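Local coordinates for protein Rbam17540 (Bacillus amyloliquefaciens, PDB 2YOY) that is a copper-dependent CBM33 polysaccharide oxygenase that probably cleaves cellulose chains by oxidation, at residues A[1-13]-A[88-100]. Numbering follows the deposited sequence.
With CU1 (copper (I) ion), chain C.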
loop_
_atom_site.group_PDB
_atom_site.type_symbol
_atom_site.label_atom_id
_atom_site.label_comp_id
_atom_site.label_asym_id
_atom_site.label_seq_id
_atom_site.Cartn_x
_atom_site.Cartn_y
_atom_site.Cartn_z
ATOM N N HIS A 1 7.655 7.142 8.487
ATOM C CA HIS A 1 7.669 5.669 8.379
ATOM C C HIS A 1 6.466 5.068 9.052
ATOM O O HIS A 1 6.124 5.385 10.205
ATOM C CB HIS A 1 8.937 5.081 8.962
ATOM C CG HIS A 1 10.158 5.332 8.102
ATOM N ND1 HIS A 1 10.627 6.600 7.827
ATOM C CD2 HIS A 1 11.017 4.480 7.491
ATOM C CE1 HIS A 1 11.687 6.520 7.037
ATOM N NE2 HIS A 1 11.950 5.242 6.832
ATOM N N GLY A 2 5.797 4.202 8.308
ATOM C CA GLY A 2 4.601 3.571 8.812
ATOM C C GLY A 2 3.998 2.709 7.749
ATOM O O GLY A 2 4.461 2.719 6.636
ATOM N N TYR A 3 3.009 1.925 8.135
ATOM C CA TYR A 3 2.295 1.036 7.235
ATOM C C TYR A 3 0.832 0.884 7.608
ATOM O O TYR A 3 0.403 1.151 8.749
ATOM C CB TYR A 3 2.963 -0.334 7.193
ATOM C CG TYR A 3 3.168 -0.989 8.564
ATOM C CD1 TYR A 3 2.176 -1.743 9.141
ATOM C CD2 TYR A 3 4.385 -0.887 9.232
ATOM C CE1 TYR A 3 2.345 -2.303 10.412
ATOM C CE2 TYR A 3 4.572 -1.479 10.479
ATOM C CZ TYR A 3 3.557 -2.198 11.026
ATOM O OH TYR A 3 3.706 -2.813 12.272
ATOM N N ILE A 4 0.058 0.389 6.670
ATOM C CA ILE A 4 -1.360 0.092 6.953
ATOM C C ILE A 4 -1.444 -1.283 7.644
ATOM O O ILE A 4 -1.016 -2.282 7.120
ATOM C CB ILE A 4 -2.204 0.158 5.652
ATOM C CG1 ILE A 4 -2.138 1.564 5.042
ATOM C CG2 ILE A 4 -3.631 -0.278 5.930
ATOM C CD1 ILE A 4 -2.779 1.689 3.661
ATOM N N LYS A 5 -1.974 -1.273 8.867
ATOM C CA LYS A 5 -2.056 -2.422 9.730
ATOM C C LYS A 5 -3.405 -3.136 9.665
ATOM O O LYS A 5 -3.440 -4.356 9.801
ATOM C CB LYS A 5 -1.801 -1.913 11.157
ATOM C CG LYS A 5 -2.014 -2.858 12.308
ATOM C CD LYS A 5 -1.747 -2.084 13.593
ATOM C CE LYS A 5 -2.772 -0.973 13.809
ATOM N NZ LYS A 5 -2.411 -0.110 14.964
ATOM N N GLU A 6 -4.501 -2.377 9.497
ATOM C CA GLU A 6 -5.837 -2.937 9.221
ATOM C C GLU A 6 -6.547 -2.134 8.123
ATOM O O GLU A 6 -6.709 -0.937 8.291
ATOM C CB GLU A 6 -6.711 -2.918 10.482
ATOM C CG GLU A 6 -8.049 -3.602 10.285
ATOM C CD GLU A 6 -9.021 -3.338 11.423
ATOM O OE1 GLU A 6 -8.556 -3.074 12.548
ATOM O OE2 GLU A 6 -10.244 -3.392 11.179
ATOM N N PRO A 7 -6.902 -2.766 6.974
ATOM C CA PRO A 7 -6.531 -4.145 6.574
ATOM C C PRO A 7 -4.998 -4.318 6.524
ATOM O O PRO A 7 -4.259 -3.328 6.609
ATOM C CB PRO A 7 -7.134 -4.304 5.161
ATOM C CG PRO A 7 -8.001 -3.138 4.908
ATOM C CD PRO A 7 -7.541 -2.035 5.862
ATOM N N VAL A 8 -4.530 -5.563 6.445
ATOM C CA VAL A 8 -3.109 -5.845 6.373
ATOM C C VAL A 8 -2.564 -5.579 4.975
ATOM O O VAL A 8 -2.873 -6.279 4.019
ATOM C CB VAL A 8 -2.855 -7.328 6.763
ATOM C CG1 VAL A 8 -1.380 -7.624 6.757
ATOM C CG2 VAL A 8 -3.506 -7.619 8.120
ATOM N N SER A 9 -1.761 -4.522 4.915
ATOM C CA SER A 9 -0.928 -4.226 3.740
ATOM C C SER A 9 -0.033 -5.377 3.352
ATOM O O SER A 9 0.358 -6.187 4.144
ATOM C CB SER A 9 -0.068 -2.965 3.970
ATOM O OG SER A 9 0.973 -3.105 4.931
ATOM N N ARG A 10 0.320 -5.439 2.092
ATOM C CA ARG A 10 1.210 -6.461 1.661
ATOM C C ARG A 10 2.531 -6.429 2.387
ATOM O O ARG A 10 3.072 -7.503 2.697
ATOM C CB ARG A 10 1.379 -6.370 0.094
ATOM C CG ARG A 10 2.224 -7.463 -0.508
ATOM C CD ARG A 10 2.540 -7.139 -1.983
ATOM N NE ARG A 10 1.348 -7.114 -2.821
ATOM C CZ ARG A 10 1.303 -6.701 -4.098
ATOM N NH1 ARG A 10 2.406 -6.297 -4.742
ATOM N NH2 ARG A 10 0.134 -6.739 -4.750
ATOM N N ALA A 11 3.068 -5.229 2.662
ATOM C CA ALA A 11 4.291 -5.088 3.371
ATOM C C ALA A 11 4.202 -5.652 4.805
ATOM O O ALA A 11 5.089 -6.419 5.249
ATOM C CB ALA A 11 4.700 -3.630 3.426
ATOM N N TYR A 12 3.117 -5.316 5.491
ATOM C CA TYR A 12 2.924 -5.842 6.821
ATOM C C TYR A 12 2.681 -7.384 6.802
ATOM O O TYR A 12 3.208 -8.127 7.664
ATOM C CB TYR A 12 1.813 -5.057 7.434
ATOM C CG TYR A 12 1.518 -5.447 8.887
ATOM C CD1 TYR A 12 2.540 -5.682 9.789
ATOM C CD2 TYR A 12 0.194 -5.592 9.315
ATOM C CE1 TYR A 12 2.224 -6.033 11.120
ATOM C CE2 TYR A 12 -0.115 -5.925 10.624
ATOM C CZ TYR A 12 0.897 -6.157 11.504
ATOM O OH TYR A 12 0.558 -6.502 12.788
ATOM N N MET A 13 1.926 -7.878 5.801
ATOM C CA MET A 13 1.771 -9.304 5.583
ATOM C C MET A 13 3.142 -9.981 5.457
ATOM O O MET A 13 3.351 -11.091 5.978
ATOM C CB MET A 13 0.933 -9.618 4.339
ATOM C CG MET A 13 0.371 -11.047 4.195
ATOM S SD MET A 13 -1.051 -11.191 5.286
ATOM C CE MET A 13 -2.366 -10.398 4.322
ATOM N N ASN A 88 -15.169 1.238 4.670
ATOM C CA ASN A 88 -14.195 0.403 5.364
ATOM C C ASN A 88 -13.282 1.321 6.047
ATOM O O ASN A 88 -13.176 2.484 5.612
ATOM C CB ASN A 88 -13.408 -0.414 4.327
ATOM C CG ASN A 88 -14.075 -1.743 4.036
ATOM O OD1 ASN A 88 -13.943 -2.740 4.816
ATOM N ND2 ASN A 88 -14.855 -1.762 2.950
ATOM N N THR A 89 -12.601 0.843 7.098
ATOM C CA THR A 89 -11.584 1.676 7.727
ATOM C C THR A 89 -10.173 1.194 7.407
ATOM O O THR A 89 -9.935 0.005 7.258
ATOM C CB THR A 89 -11.748 1.684 9.236
ATOM O OG1 THR A 89 -11.709 0.325 9.683
ATOM C CG2 THR A 89 -13.082 2.316 9.608
ATOM N N PHE A 90 -9.254 2.152 7.338
ATOM C CA PHE A 90 -7.842 1.895 7.003
ATOM C C PHE A 90 -7.040 2.555 8.105
ATOM O O PHE A 90 -7.050 3.776 8.237
ATOM C CB PHE A 90 -7.491 2.465 5.610
ATOM C CG PHE A 90 -8.231 1.796 4.535
ATOM C CD1 PHE A 90 -9.560 2.117 4.258
ATOM C CD2 PHE A 90 -7.630 0.750 3.791
ATOM C CE1 PHE A 90 -10.265 1.427 3.284
ATOM C CE2 PHE A 90 -8.357 0.060 2.813
ATOM C CZ PHE A 90 -9.668 0.401 2.551
ATOM N N THR A 91 -6.389 1.727 8.926
ATOM C CA THR A 91 -5.597 2.197 10.057
ATOM C C THR A 91 -4.112 2.003 9.841
ATOM O O THR A 91 -3.658 0.882 9.576
ATOM C CB THR A 91 -5.992 1.443 11.332
ATOM O OG1 THR A 91 -7.370 1.728 11.607
ATOM C CG2 THR A 91 -5.162 1.910 12.484
ATOM N N TRP A 92 -3.377 3.103 9.951
ATOM C CA TRP A 92 -1.913 3.108 9.838
ATOM C C TRP A 92 -1.274 2.906 11.196
ATOM O O TRP A 92 -1.795 3.393 12.216
ATOM C CB TRP A 92 -1.439 4.433 9.229
ATOM C CG TRP A 92 -1.788 4.604 7.751
ATOM C CD1 TRP A 92 -3.005 4.902 7.234
ATOM C CD2 TRP A 92 -0.889 4.526 6.633
ATOM N NE1 TRP A 92 -2.921 5.014 5.852
ATOM C CE2 TRP A 92 -1.637 4.797 5.462
ATOM C CE3 TRP A 92 0.459 4.233 6.507
ATOM C CZ2 TRP A 92 -1.071 4.768 4.169
ATOM C CZ3 TRP A 92 1.023 4.225 5.205
ATOM C CH2 TRP A 92 0.266 4.511 4.077
ATOM N N HIS A 93 -0.171 2.163 11.221
ATOM C CA HIS A 93 0.743 2.103 12.358
ATOM C C HIS A 93 2.012 2.867 11.944
ATOM O O HIS A 93 2.561 2.625 10.851
ATOM C CB HIS A 93 1.112 0.672 12.668
ATOM C CG HIS A 93 2.166 0.530 13.726
ATOM N ND1 HIS A 93 1.913 0.723 15.065
ATOM C CD2 HIS A 93 3.482 0.256 13.630
ATOM C CE1 HIS A 93 3.028 0.559 15.749
ATOM N NE2 HIS A 93 3.994 0.264 14.901
ATOM N N TYR A 94 2.407 3.823 12.767
ATOM C CA TYR A 94 3.560 4.687 12.513
ATOM C C TYR A 94 4.723 4.345 13.442
ATOM O O TYR A 94 4.547 4.252 14.666
ATOM C CB TYR A 94 3.182 6.163 12.632
ATOM C CG TYR A 94 2.160 6.578 11.625
ATOM C CD1 TYR A 94 2.517 6.722 10.291
ATOM C CD2 TYR A 94 0.837 6.790 11.975
ATOM C CE1 TYR A 94 1.588 7.072 9.362
ATOM C CE2 TYR A 94 -0.112 7.154 11.044
ATOM C CZ TYR A 94 0.271 7.271 9.733
ATOM O OH TYR A 94 -0.657 7.614 8.796
ATOM N N THR A 95 5.894 4.093 12.865
ATOM C CA THR A 95 7.133 4.117 13.662
ATOM C C THR A 95 7.706 5.551 13.753
ATOM O O THR A 95 8.426 5.884 14.685
ATOM C CB THR A 95 8.179 3.172 13.086
ATOM O OG1 THR A 95 8.556 3.618 11.777
ATOM C CG2 THR A 95 7.620 1.765 13.016
ATOM N N ALA A 96 7.347 6.409 12.807
ATOM C CA ALA A 96 7.739 7.806 12.864
ATOM C C ALA A 96 6.658 8.630 12.186
ATOM O O ALA A 96 6.636 8.726 10.938
ATOM C CB ALA A 96 9.096 8.023 12.214
ATOM N N PRO A 97 5.717 9.180 12.986
ATOM C CA PRO A 97 4.497 9.858 12.435
ATOM C C PRO A 97 4.729 11.295 11.966
ATOM O O PRO A 97 4.328 12.248 12.640
ATOM C CB PRO A 97 3.545 9.850 13.622
ATOM C CG PRO A 97 4.458 9.934 14.807
ATOM C CD PRO A 97 5.678 9.126 14.462
ATOM N N HIS A 98 5.304 11.446 10.784
ATOM C CA HIS A 98 5.721 12.732 10.276
ATOM C C HIS A 98 4.542 13.652 10.010
ATOM O O HIS A 98 3.404 13.198 9.838
ATOM C CB HIS A 98 6.437 12.584 8.940
ATOM C CG HIS A 98 7.580 11.632 8.966
ATOM N ND1 HIS A 98 8.696 11.834 9.749
ATOM C CD2 HIS A 98 7.783 10.461 8.309
ATOM C CE1 HIS A 98 9.545 10.838 9.567
ATOM N NE2 HIS A 98 9.022 10.000 8.684
ATOM N N ALA A 99 4.848 14.949 9.943
ATOM C CA ALA A 99 3.910 15.961 9.511
ATOM C C ALA A 99 3.325 15.551 8.177
ATOM O O ALA A 99 4.070 15.151 7.287
ATOM C CB ALA A 99 4.609 17.305 9.361
ATOM N N THR A 100 2.009 15.675 8.040
ATOM C CA THR A 100 1.281 15.058 6.918
ATOM C C THR A 100 0.446 16.055 6.157
ATOM O O THR A 100 -0.281 16.851 6.752
ATOM C CB THR A 100 0.390 13.915 7.461
ATOM O OG1 THR A 100 1.226 12.939 8.087
ATOM C CG2 THR A 100 -0.478 13.278 6.348
HETATM CU CU CU1 C . 9.589 8.179 8.227
HETATM O O HOH W 1 -2.230 2.862 14.695
HETATM O O HOH W 2 -8.896 -0.120 10.201
#
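Strand 2-6 runs antiparallel to strand 88-94, pairing Tyr3 with His93 through two backbone hydrogen bonds, Tyr3 N to His93 O (2.8 Å) and His93 N to Tyr3 O (2.7 Å). Farther along, two residues, Lys5 and Glu6, are set against the single Thr91, which makes a classic beta bulge: Thr91 O takes Lys5 N and, weakly, Glu6 N, while Thr91 N donates to Glu6 O. At the opposite end, His1 N donates to Ala96 O and Ala96 N to His1 O, which fixes the chain terminus beside the loop after the strand. Ile4 lays CG1 over the centre of the Trp92 six-membered ring, 3.5 Å from its centroid, and CD1 follows toward CZ2; the ring's NE1 is held by Tyr105 OH. Without the indole, as with an alanine here, Ile4 would probably lose the flat surface it rests on and Tyr105 its hydrogen-bond partner. On the face of the sheet that carries Tyr3 and His93, His93 CB lies over one face of the Tyr3 ring, displaced toward its rim, the Tyr3 and His93 ring planes inclined at 46°. With CG beside its own backbone N (chi1 -72°), His1 turns ND1 to copper at 1.9 Å, the same ion that its amino N binds at 2.2 Å. Gln65 holds the far nitrogen, NE2, of that imidazole. His98 NE2 completes the trio at 2.0 Å, forming the histidine brace characteristic of lytic polysaccharide monooxygenases.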